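Long-range contacts in short-chain-enoyl-CoA hydratase (Clostridium acetobutylicum, PDB 5Z7R), which catalyses the reversible hydration of crotonyl-CoA and also accepts hexenoyl-CoA, but not longer analogues: residues Lys23-Leu28 against Phe62-Asp67; Arg91-Leu96 against Cys113-Ser118; Ile101-Gly106 against Ser186-Thr191; Ser126-Gly131 against Ile168-Ala173. All blocks are in the same frame, centred on the assembly; numbering follows the deposited sequence.

The four contacts lie in the crotonase fold: contacts 1 and 4 at the outer strands, 63-64 and 168-169, of the small four-stranded sheet, their centres about 17 Å apart; contact 3 on strand 100-104 of the six-stranded sheet, about 13 Å centre to centre from contact 4; and contact 2 between helices 76-95 and 111-117. Contact 1 closes first along the chain, followed by contacts 2 and 3, whose segments alternate; contact 4 is nested in the long loop that contact 3 closes. F62 of contact 1 touches both contact 2 and contact 3, which links the run through strand 63-64 and its following loop with the helix carrying E114, a probable catalytic residue.

Contact 1 of 4, residues Lys23-Leu28 against Phe62-Asp67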
loop_
_atom_site.group_PDB
_atom_site.type_symbol
_atom_site.label_atom_id
_atom_site.label_comp_id
_atom_site.label_asym_id
_atom_site.label_seq_id
_atom_site.Cartn_x
_atom_site.Cartn_y
_atom_site.Cartn_z
ATOM N N LYS A 23 23.627 17.439 32.108
ATOM C CA LYS A 23 23.833 16.435 33.138
ATOM C C LYS A 23 23.085 15.138 32.846
ATOM O O LYS A 23 23.476 14.075 33.334
ATOM C CB LYS A 23 23.442 17.012 34.493
ATOM C CG LYS A 23 24.377 18.147 34.909
ATOM C CD LYS A 23 23.811 19.031 36.014
ATOM C CE LYS A 23 24.550 20.364 36.077
ATOM N NZ LYS A 23 23.752 21.380 36.814
ATOM N N ALA A 24 22.017 15.215 32.050
ATOM C CA ALA A 24 21.254 14.025 31.677
ATOM C C ALA A 24 21.683 13.478 30.311
ATOM O O ALA A 24 21.067 12.548 29.792
ATOM C CB ALA A 24 19.763 14.320 31.686
ATOM N N LEU A 25 22.736 14.046 29.734
ATOM C CA LEU A 25 23.227 13.595 28.453
ATOM C C LEU A 25 22.193 13.912 27.377
ATOM O O LEU A 25 22.015 13.145 26.433
ATOM C CB LEU A 25 23.540 12.082 28.477
ATOM C CG LEU A 25 24.656 11.697 29.439
ATOM C CD1 LEU A 25 24.608 10.212 29.784
ATOM C CD2 LEU A 25 26.028 12.098 28.878
ATOM N N ASN A 26 21.524 15.052 27.540
ATOM C CA ASN A 26 20.418 15.466 26.690
ATOM C C ASN A 26 19.265 14.461 26.492
ATOM O O ASN A 26 18.550 14.523 25.463
ATOM C CB ASN A 26 20.974 15.885 25.352
ATOM C CG ASN A 26 21.930 17.024 25.486
ATOM O OD1 ASN A 26 21.566 18.066 26.019
ATOM N ND2 ASN A 26 23.153 16.847 25.001
ATOM N N ALA A 27 19.052 13.585 27.485
ATOM C CA ALA A 27 17.985 12.567 27.397
ATOM C C ALA A 27 16.588 13.169 27.290
ATOM O O ALA A 27 16.330 14.317 27.717
ATOM C CB ALA A 27 18.032 11.587 28.553
ATOM N N LEU A 28 15.705 12.381 26.684
ATOM C CA LEU A 28 14.322 12.781 26.463
ATOM C C LEU A 28 13.432 12.305 27.590
ATOM O O LEU A 28 13.467 11.138 27.973
ATOM C CB LEU A 28 13.796 12.182 25.173
ATOM C CG LEU A 28 14.607 12.505 23.936
ATOM C CD1 LEU A 28 14.149 11.624 22.790
ATOM C CD2 LEU A 28 14.475 13.984 23.601
ATOM N N PHE A 62 24.458 13.814 21.748
ATOM C CA PHE A 62 23.351 14.318 20.961
ATOM C C PHE A 62 22.100 14.213 21.853
ATOM O O PHE A 62 21.627 15.216 22.356
ATOM C CB PHE A 62 23.221 13.541 19.646
ATOM C CG PHE A 62 22.025 13.925 18.834
ATOM C CD1 PHE A 62 21.961 15.161 18.208
ATOM C CD2 PHE A 62 20.953 13.057 18.717
ATOM C CE1 PHE A 62 20.851 15.512 17.473
ATOM C CE2 PHE A 62 19.847 13.400 17.997
ATOM C CZ PHE A 62 19.801 14.616 17.360
ATOM N N VAL A 63 21.561 13.019 21.940
ATOM C CA VAL A 63 20.545 12.690 22.890
ATOM C C VAL A 63 20.838 11.272 23.335
ATOM O O VAL A 63 20.810 10.368 22.543
ATOM C CB VAL A 63 19.156 12.825 22.239
ATOM C CG1 VAL A 63 18.063 12.288 23.116
ATOM C CG2 VAL A 63 18.872 14.251 21.839
ATOM N N ALA A 64 21.137 11.081 24.599
ATOM C CA ALA A 64 21.338 9.750 25.120
ATOM C C ALA A 64 20.073 9.162 25.717
ATOM O O ALA A 64 19.865 9.223 26.907
ATOM C CB ALA A 64 22.464 9.737 26.124
ATOM N N GLY A 65 19.228 8.582 24.899
ATOM C CA GLY A 65 18.074 7.871 25.397
ATOM C C GLY A 65 16.896 8.651 25.938
ATOM O O GLY A 65 16.731 9.822 25.681
ATOM N N ALA A 66 16.069 7.954 26.696
ATOM C CA ALA A 66 14.943 8.578 27.358
ATOM C C ALA A 66 14.943 8.152 28.818
ATOM O O ALA A 66 15.498 7.096 29.162
ATOM C CB ALA A 66 13.622 8.229 26.650
ATOM N N ASP A 67 14.344 8.995 29.658
ATOM C CA ASP A 67 14.250 8.770 31.107
ATOM C C ASP A 67 13.463 7.489 31.431
ATOM O O ASP A 67 12.249 7.400 31.223
ATOM C CB ASP A 67 13.600 9.990 31.771
ATOM C CG ASP A 67 14.116 10.253 33.164
ATOM O OD1 ASP A 67 14.172 9.285 33.955
ATOM O OD2 ASP A 67 14.443 11.434 33.466
#
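The carbonyl oxygen of L28 is approached by two neighbours in sequence: the backbone N of D67 donates a hydrogen bond at 2.9 Å, and the CA of A66 makes a CH...O contact at 3.0 Å. One peptide back, L28 N gives a nearly straight bond (174° at the hydrogen) to G65 O, 2.9 Å away. At the other end of the contact A64 N reaches L25 O, also at 2.9 Å, with the donor almost in line with the carbonyl. L25 and N26 are the corner residues of a type I' turn from A24 to A27, which brings the chain round to strand 63-64. V63 CG1, anti to the backbone N at chi1 171°, lies 3.3 Å from N26 O and also packs on L28 CG, the two side chains crossing at about a right angle. L25 CB and A64 CB are packed tightly at 3.5 Å. N26 OD1 accepts from R21 N and its ND2 donates to A57 O, which ties the turn to R21 and A57 as well. D67 then caps the following helix through S69 N. In crotonase-family enzymes the loop after this strand supplies one peptide N-H of the oxyanion hole, and probably does so here. Three main-chain hydrogen bonds, rather than polar side chains, hold 64-67 against 25-28, which probably helps fix the peptide groups of that loop.

Contact 2 of 4, residues Arg91-Leu96 against Cys113-Ser118; sequences RRLELL and CEIAMS
L93 and I115 meet where two helices end side by side: L93 CD2 lies 4.1 Å from I115 CG1, the side chains crossing at about a right angle. Beside them the S118 carbonyl turns to the other helix, its oxygen 3.2 Å from E94 CA in a CH...O contact and 3.5 Å from E94 CB. No hydrogen bond spans the pair. In the next shell, E94 extends with CG anti to its backbone N (chi1 -179°), and its OE2 is met on the anti side by R91 NH2 in a short but bent salt bridge (2.7 Å, 132° at the hydrogen), tilted out of both the carboxylate and the guanidinium planes. The buried carboxylate is thus paired with two arginines, R91 through OE2 and R148 through OE1, while R91 NE reaches D223 of the second subunit. L95 CD1 sits over the centre of the R91 guanidinium. S118 OG ties back to E114 O at 2.7 Å, bracing the last turn of the helix that carries E114, the nucleophile by similarity. Around this junction of helices 76-95 and 111-117, I40 of helix 30-45 touches L93, helix 145-153 lies against M117 and S118, and A116 faces strand 100-104.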
loop_
_atom_site.group_PDB
_atom_site.type_symbol
_atom_site.label_atom_id
_atom_site.label_comp_id
_atom_site.label_asym_id
_atom_site.label_seq_id
_atom_site.Cartn_x
_atom_site.Cartn_y
_atom_site.Cartn_z
ATOM N N ARG A 91 6.939 12.488 14.425
ATOM C CA ARG A 91 6.282 12.521 13.123
ATOM C C ARG A 91 6.037 13.938 12.677
ATOM O O ARG A 91 6.082 14.227 11.468
ATOM C CB ARG A 91 4.947 11.776 13.174
ATOM C CG ARG A 91 4.192 11.777 11.873
ATOM C CD ARG A 91 5.033 11.086 10.799
ATOM N NE ARG A 91 4.203 10.712 9.667
ATOM C CZ ARG A 91 4.580 10.735 8.388
ATOM N NH1 ARG A 91 3.695 10.385 7.449
ATOM N NH2 ARG A 91 5.808 11.073 8.032
ATOM N N ARG A 92 5.783 14.833 13.636
ATOM C CA ARG A 92 5.527 16.237 13.304
ATOM C C ARG A 92 6.804 16.893 12.783
ATOM O O ARG A 92 6.763 17.714 11.848
ATOM C CB ARG A 92 5.031 16.997 14.529
ATOM C CG ARG A 92 4.541 18.420 14.230
ATOM C CD ARG A 92 4.002 19.025 15.512
ATOM N NE ARG A 92 3.477 20.388 15.381
ATOM C CZ ARG A 92 2.927 21.043 16.399
ATOM N NH1 ARG A 92 2.854 20.461 17.590
ATOM N NH2 ARG A 92 2.484 22.275 16.241
ATOM N N LEU A 93 7.918 16.515 13.399
ATOM C CA LEU A 93 9.230 16.937 12.962
ATOM C C LEU A 93 9.543 16.423 11.537
ATOM O O LEU A 93 10.031 17.189 10.668
ATOM C CB LEU A 93 10.285 16.434 13.943
ATOM C CG LEU A 93 11.695 16.979 13.735
ATOM C CD1 LEU A 93 11.776 18.453 14.123
ATOM C CD2 LEU A 93 12.700 16.214 14.567
ATOM N N GLU A 94 9.224 15.149 11.296
ATOM C CA GLU A 94 9.497 14.514 9.990
ATOM C C GLU A 94 8.740 15.220 8.903
ATOM O O GLU A 94 9.281 15.448 7.818
ATOM C CB GLU A 94 9.108 13.035 10.059
ATOM C CG GLU A 94 9.336 12.206 8.819
ATOM C CD GLU A 94 9.171 10.777 9.154
ATOM O OE1 GLU A 94 10.197 10.094 9.217
ATOM O OE2 GLU A 94 8.029 10.347 9.479
ATOM N N LEU A 95 7.504 15.638 9.201
ATOM C CA LEU A 95 6.637 16.249 8.175
ATOM C C LEU A 95 6.793 17.747 8.087
ATOM O O LEU A 95 6.314 18.373 7.115
ATOM C CB LEU A 95 5.157 15.923 8.472
ATOM C CG LEU A 95 4.781 14.465 8.234
ATOM C CD1 LEU A 95 3.427 14.111 8.837
ATOM C CD2 LEU A 95 4.801 14.180 6.722
ATOM N N LEU A 96 7.407 18.338 9.118
ATOM C CA LEU A 96 7.618 19.790 9.166
ATOM C C LEU A 96 8.004 20.330 7.808
ATOM O O LEU A 96 8.963 19.869 7.195
ATOM C CB LEU A 96 8.731 20.109 10.179
ATOM C CG LEU A 96 9.229 21.554 10.253
ATOM C CD1 LEU A 96 8.049 22.498 10.408
ATOM C CD2 LEU A 96 10.206 21.710 11.408
ATOM N N CYS A 113 18.557 8.199 18.776
ATOM C CA CYS A 113 18.611 7.660 17.436
ATOM C C CYS A 113 17.307 7.957 16.722
ATOM O O CYS A 113 17.295 8.490 15.602
ATOM C CB CYS A 113 18.831 6.171 17.490
ATOM S SG CYS A 113 19.377 5.568 15.891
ATOM N N GLU A 114 16.194 7.695 17.413
ATOM C CA GLU A 114 14.852 7.885 16.813
ATOM C C GLU A 114 14.574 9.314 16.456
ATOM O O GLU A 114 14.016 9.573 15.386
ATOM C CB GLU A 114 13.747 7.293 17.693
ATOM C CG GLU A 114 13.856 5.769 17.862
ATOM C CD GLU A 114 13.040 5.236 19.036
ATOM O OE1 GLU A 114 13.236 5.719 20.177
ATOM O OE2 GLU A 114 12.197 4.341 18.824
ATOM N N ILE A 115 15.001 10.279 17.273
ATOM C CA ILE A 115 14.743 11.657 16.885
ATOM C C ILE A 115 15.571 12.044 15.671
ATOM O O ILE A 115 15.102 12.754 14.765
ATOM C CB ILE A 115 14.920 12.677 18.049
ATOM C CG1 ILE A 115 14.282 14.023 17.663
ATOM C CG2 ILE A 115 16.387 12.863 18.456
ATOM C CD1 ILE A 115 13.842 14.837 18.865
ATOM N N ALA A 116 16.805 11.570 15.632
ATOM C CA ALA A 116 17.706 11.899 14.531
ATOM C C ALA A 116 17.139 11.310 13.219
ATOM O O ALA A 116 17.150 11.976 12.169
ATOM C CB ALA A 116 19.109 11.381 14.820
ATOM N N MET A 117 16.597 10.089 13.299
ATOM C CA MET A 117 15.993 9.418 12.106
ATOM C C MET A 117 14.745 10.115 11.639
ATOM O O MET A 117 14.303 9.901 10.508
ATOM C CB MET A 117 15.650 7.990 12.422
ATOM C CG MET A 117 16.888 7.185 12.697
ATOM S SD MET A 117 16.717 5.416 12.670
ATOM C CE MET A 117 15.957 4.987 14.228
ATOM N N SER A 118 14.199 10.981 12.492
ATOM C CA SER A 118 13.002 11.724 12.173
ATOM C C SER A 118 13.289 13.039 11.519
ATOM O O SER A 118 12.363 13.729 11.141
ATOM C CB SER A 118 12.153 11.960 13.440
ATOM O OG SER A 118 11.933 10.746 14.167
#

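Contact 3 of 4, residues Ile101-Gly106 against Ser186-Thr191; sequences IAAVNG and SELMNT
Strand 101-104 packs against the first turn of helix 188-201, with the nearest backbone approach between A103 and L188, whose CA atoms are 6.6 Å apart; no hydrogen bond crosses. A103 points at the helix and L188 points back at the strand. The leucine carries most of the packing with its two branches split over successive residues. Its CG stands anti to the backbone N (chi1 -175°), which carries the fork to the strand: CD1 lies 3.8 Å from A103 CB, while CD2 reaches farther along to V104 O and N105 CA, each 3.4 Å away, and to N105 CB at 3.6 Å. Strand 100-104 is an inner strand of the six-stranded sheet of the crotonase fold, flanked in parallel by 51-56 and 121-125, and the start of the helix runs roughly antiparallel to it, on the side to which A103 points. L188 accordingly also touches I123 and S125, and M189, whose SD stands 4.3 Å from A103 CB, leans on I53 of the other neighbouring strand. Further along the same helix, I195 and A196 pack on I101. The helix start is tightened by E187 O, which accepts from T191 N at 2.8 Å and from T191 OG1 at 3.0 Å, the hydroxyl standing well above the carbonyl plane. V104 points away from the helix and touches F62, A128 and F130.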
loop_
_atom_site.group_PDB
_atom_site.type_symbol
_atom_site.label_atom_id
_atom_site.label_comp_id
_atom_site.label_asym_id
_atom_site.label_seq_id
_atom_site.Cartn_x
_atom_site.Cartn_y
_atom_site.Cartn_z
ATOM N N ILE A 101 17.940 19.198 9.727
ATOM C CA ILE A 101 19.217 18.562 9.705
ATOM C C ILE A 101 19.534 18.227 11.141
ATOM O O ILE A 101 19.544 19.127 12.005
ATOM C CB ILE A 101 20.289 19.540 9.136
ATOM C CG1 ILE A 101 19.983 19.907 7.687
ATOM C CG2 ILE A 101 21.704 18.964 9.178
ATOM C CD1 ILE A 101 20.408 21.319 7.337
ATOM N N ALA A 102 19.783 16.956 11.404
ATOM C CA ALA A 102 20.335 16.534 12.670
ATOM C C ALA A 102 21.880 16.630 12.657
ATOM O O ALA A 102 22.559 15.907 11.890
ATOM C CB ALA A 102 19.935 15.125 12.968
ATOM N N ALA A 103 22.434 17.498 13.504
ATOM C CA ALA A 103 23.866 17.510 13.718
ATOM C C ALA A 103 24.164 16.648 14.914
ATOM O O ALA A 103 24.097 17.069 16.061
ATOM C CB ALA A 103 24.376 18.921 13.910
ATOM N N VAL A 104 24.485 15.402 14.645
ATOM C CA VAL A 104 24.620 14.453 15.719
ATOM C C VAL A 104 26.025 14.634 16.213
ATOM O O VAL A 104 27.004 14.262 15.542
ATOM C CB VAL A 104 24.347 13.012 15.247
ATOM C CG1 VAL A 104 24.510 12.004 16.377
ATOM C CG2 VAL A 104 22.955 12.933 14.662
ATOM N N ASN A 105 26.111 15.232 17.388
ATOM C CA ASN A 105 27.384 15.642 17.960
ATOM C C ASN A 105 27.916 14.650 18.957
ATOM O O ASN A 105 28.949 14.865 19.547
ATOM C CB ASN A 105 27.259 17.017 18.624
ATOM C CG ASN A 105 26.270 17.014 19.782
ATOM O OD1 ASN A 105 26.658 16.853 20.954
ATOM N ND2 ASN A 105 24.985 17.145 19.455
ATOM N N GLY A 106 27.243 13.532 19.146
ATOM C CA GLY A 106 27.736 12.595 20.150
ATOM C C GLY A 106 26.787 11.456 20.310
ATOM O O GLY A 106 26.195 11.026 19.345
ATOM N N SER A 186 34.934 19.693 15.647
ATOM C CA SER A 186 35.121 21.086 15.343
ATOM C C SER A 186 34.433 21.557 14.058
ATOM O O SER A 186 34.109 22.748 13.952
ATOM C CB SER A 186 36.625 21.411 15.275
ATOM O OG SER A 186 36.812 22.748 14.850
ATOM N N GLU A 187 34.241 20.656 13.079
ATOM C CA GLU A 187 33.593 20.989 11.805
ATOM C C GLU A 187 32.031 20.841 11.792
ATOM O O GLU A 187 31.362 21.393 10.919
ATOM C CB GLU A 187 34.167 20.107 10.698
ATOM C CG GLU A 187 35.684 20.168 10.532
ATOM C CD GLU A 187 36.206 19.280 9.390
ATOM O OE1 GLU A 187 35.628 18.202 9.103
ATOM O OE2 GLU A 187 37.226 19.648 8.777
ATOM N N LEU A 188 31.457 20.101 12.734
ATOM C CA LEU A 188 30.011 19.740 12.674
ATOM C C LEU A 188 28.999 20.867 12.348
ATOM O O LEU A 188 28.270 20.816 11.349
ATOM C CB LEU A 188 29.606 19.044 13.968
ATOM C CG LEU A 188 28.177 18.486 14.055
ATOM C CD1 LEU A 188 27.777 17.873 12.723
ATOM C CD2 LEU A 188 28.076 17.440 15.139
ATOM N N MET A 189 28.952 21.892 13.178
ATOM C CA MET A 189 27.973 22.946 12.980
ATOM C C MET A 189 28.236 23.759 11.729
ATOM O O MET A 189 27.282 24.233 11.099
ATOM C CB MET A 189 27.911 23.850 14.208
ATOM C CG MET A 189 27.224 23.184 15.401
ATOM S SD MET A 189 25.433 22.841 15.194
ATOM C CE MET A 189 24.863 24.338 14.371
ATOM N N ASN A 190 29.504 23.953 11.369
ATOM C CA ASN A 190 29.793 24.631 10.101
ATOM C C ASN A 190 29.252 23.767 9.001
ATOM O O ASN A 190 28.608 24.291 8.080
ATOM C CB ASN A 190 31.300 24.893 9.825
ATOM C CG ASN A 190 31.877 26.026 10.653
ATOM O OD1 ASN A 190 31.169 26.960 11.058
ATOM N ND2 ASN A 190 33.182 25.944 10.924
ATOM N N THR A 191 29.501 22.457 9.068
ATOM C CA THR A 191 28.996 21.606 7.983
ATOM C C THR A 191 27.449 21.714 7.867
ATOM O O THR A 191 26.937 22.038 6.787
ATOM C CB THR A 191 29.446 20.146 8.102
ATOM O OG1 THR A 191 30.864 20.110 8.235
ATOM C CG2 THR A 191 29.060 19.365 6.857
#

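Contact 4 of 4, residues Ser126-Gly131 against Ile168-Ala173; sequences SNARFG and IKADEA
F130 and I168 form an antiparallel hydrogen-bonded pair, N to O in both directions at 2.9 Å, next to the non-hydrogen-bonded pair R129 and K169; a weak hydrogen bond from A170 N to A128 O continues past the strand. On one face R129 and K169 run side by side and point the same way, with K169 CG over one face of the guanidinium, offset toward its rim, and K169 CE 3.5 Å from R129 NH1. Their charged ends, R129 NH1 and K169 NZ, stand 4.2 Å apart, which is probably somewhat unfavourable. On the other face lie F130 and I168. I168 holds CG1 between its backbone N and carbonyl carbon (chi1 48°), which lays that branch against F130 O at 3.5 Å and near F130 CB. Strand 168-169 here closes the edge of the small sheet of the crotonase fold, antiparallel to 129-131, whereas 63-64, 107-109 and 129-131 run parallel. The chain turns at once into helix 170-175, and its first turn packs against F130 and A128: A173 CB meets the F130 ring obliquely at CD1, 3.6 Å away, and A170 CB rests near A128 O. V104 of the large sheet touches both F130 and A128, and S126 OG is hydrogen-bonded to E184.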
loop_
_atom_site.group_PDB
_atom_site.type_symbol
_atom_site.label_atom_id
_atom_site.label_comp_id
_atom_site.label_asym_id
_atom_site.label_seq_id
_atom_site.Cartn_x
_atom_site.Cartn_y
_atom_site.Cartn_z
ATOM N N SER A 126 32.766 12.525 14.345
ATOM C CA SER A 126 33.429 11.215 14.330
ATOM C C SER A 126 33.314 10.491 15.666
ATOM O O SER A 126 33.512 9.290 15.735
ATOM C CB SER A 126 34.902 11.333 13.866
ATOM O OG SER A 126 35.688 12.091 14.784
ATOM N N ASN A 127 33.015 11.241 16.721
ATOM C CA ASN A 127 32.743 10.684 18.053
ATOM C C ASN A 127 31.345 10.088 18.233
ATOM O O ASN A 127 31.148 9.292 19.135
ATOM C CB ASN A 127 33.001 11.731 19.151
ATOM C CG ASN A 127 31.991 12.873 19.151
ATOM O OD1 ASN A 127 31.398 13.184 20.194
ATOM N ND2 ASN A 127 31.792 13.512 18.002
ATOM N N ALA A 128 30.388 10.443 17.375
ATOM C CA ALA A 128 29.011 9.966 17.566
ATOM C C ALA A 128 28.933 8.453 17.623
ATOM O O ALA A 128 29.786 7.759 17.097
ATOM C CB ALA A 128 28.071 10.525 16.509
ATOM N N ARG A 129 27.929 7.965 18.349
ATOM C CA ARG A 129 27.532 6.552 18.349
ATOM C C ARG A 129 26.020 6.420 18.145
ATOM O O ARG A 129 25.255 7.281 18.565
ATOM C CB ARG A 129 27.906 5.890 19.666
ATOM C CG ARG A 129 29.373 6.002 20.000
ATOM C CD ARG A 129 29.740 4.952 21.021
ATOM N NE ARG A 129 31.162 4.624 20.971
ATOM C CZ ARG A 129 31.650 3.387 21.015
ATOM N NH1 ARG A 129 32.960 3.205 20.982
ATOM N NH2 ARG A 129 30.837 2.326 21.078
ATOM N N PHE A 130 25.590 5.341 17.501
ATOM C CA PHE A 130 24.162 5.120 17.234
ATOM C C PHE A 130 23.786 3.767 17.751
ATOM O O PHE A 130 24.609 2.871 17.795
ATOM C CB PHE A 130 23.815 5.208 15.742
ATOM C CG PHE A 130 24.046 6.550 15.152
ATOM C CD1 PHE A 130 25.324 6.964 14.824
ATOM C CD2 PHE A 130 23.002 7.414 14.940
ATOM C CE1 PHE A 130 25.535 8.215 14.275
ATOM C CE2 PHE A 130 23.215 8.666 14.398
ATOM C CZ PHE A 130 24.468 9.066 14.062
ATOM N N GLY A 131 22.527 3.634 18.144
ATOM C CA GLY A 131 22.043 2.388 18.727
ATOM C C GLY A 131 20.622 2.440 19.220
ATOM O O GLY A 131 20.008 3.511 19.280
ATOM N N ILE A 168 26.982 1.326 17.378
ATOM C CA ILE A 168 27.913 1.398 16.287
ATOM C C ILE A 168 28.514 2.786 16.280
ATOM O O ILE A 168 27.884 3.734 16.758
ATOM C CB ILE A 168 27.253 1.085 14.926
ATOM C CG1 ILE A 168 25.954 1.863 14.735
ATOM C CG2 ILE A 168 26.969 -0.395 14.837
ATOM C CD1 ILE A 168 25.629 2.216 13.284
ATOM N N LYS A 169 29.724 2.898 15.732
ATOM C CA LYS A 169 30.402 4.184 15.645
ATOM C C LYS A 169 29.989 4.906 14.401
ATOM O O LYS A 169 29.425 4.332 13.459
ATOM C CB LYS A 169 31.918 4.017 15.619
ATOM C CG LYS A 169 32.565 3.380 16.846
ATOM C CD LYS A 169 34.060 3.715 16.855
ATOM C CE LYS A 169 34.800 3.132 18.051
ATOM N NZ LYS A 169 35.350 1.768 17.793
ATOM N N ALA A 170 30.328 6.179 14.370
ATOM C CA ALA A 170 29.914 7.044 13.283
ATOM C C ALA A 170 30.350 6.547 11.916
ATOM O O ALA A 170 29.694 6.877 10.907
ATOM C CB ALA A 170 30.437 8.446 13.511
ATOM N N ASP A 171 31.442 5.773 11.885
ATOM C CA ASP A 171 31.983 5.248 10.613
ATOM C C ASP A 171 31.117 4.106 10.057
ATOM O O ASP A 171 30.845 4.082 8.870
ATOM C CB ASP A 171 33.492 4.865 10.695
ATOM C CG ASP A 171 33.810 3.883 11.808
ATOM O OD1 ASP A 171 32.917 3.548 12.592
ATOM O OD2 ASP A 171 34.967 3.436 11.913
ATOM N N GLU A 172 30.686 3.191 10.930
ATOM C CA GLU A 172 29.679 2.196 10.576
ATOM C C GLU A 172 28.406 2.894 10.157
ATOM O O GLU A 172 27.728 2.478 9.213
ATOM C CB GLU A 172 29.321 1.276 11.759
ATOM C CG GLU A 172 29.743 -0.189 11.651
ATOM C CD GLU A 172 29.196 -0.947 10.432
ATOM O OE1 GLU A 172 28.689 -2.079 10.595
ATOM O OE2 GLU A 172 29.298 -0.434 9.304
ATOM N N ALA A 173 28.071 3.954 10.881
ATOM C CA ALA A 173 26.825 4.640 10.604
ATOM C C ALA A 173 26.815 5.223 9.199
ATOM O O ALA A 173 25.787 5.173 8.529
ATOM C CB ALA A 173 26.537 5.701 11.642
#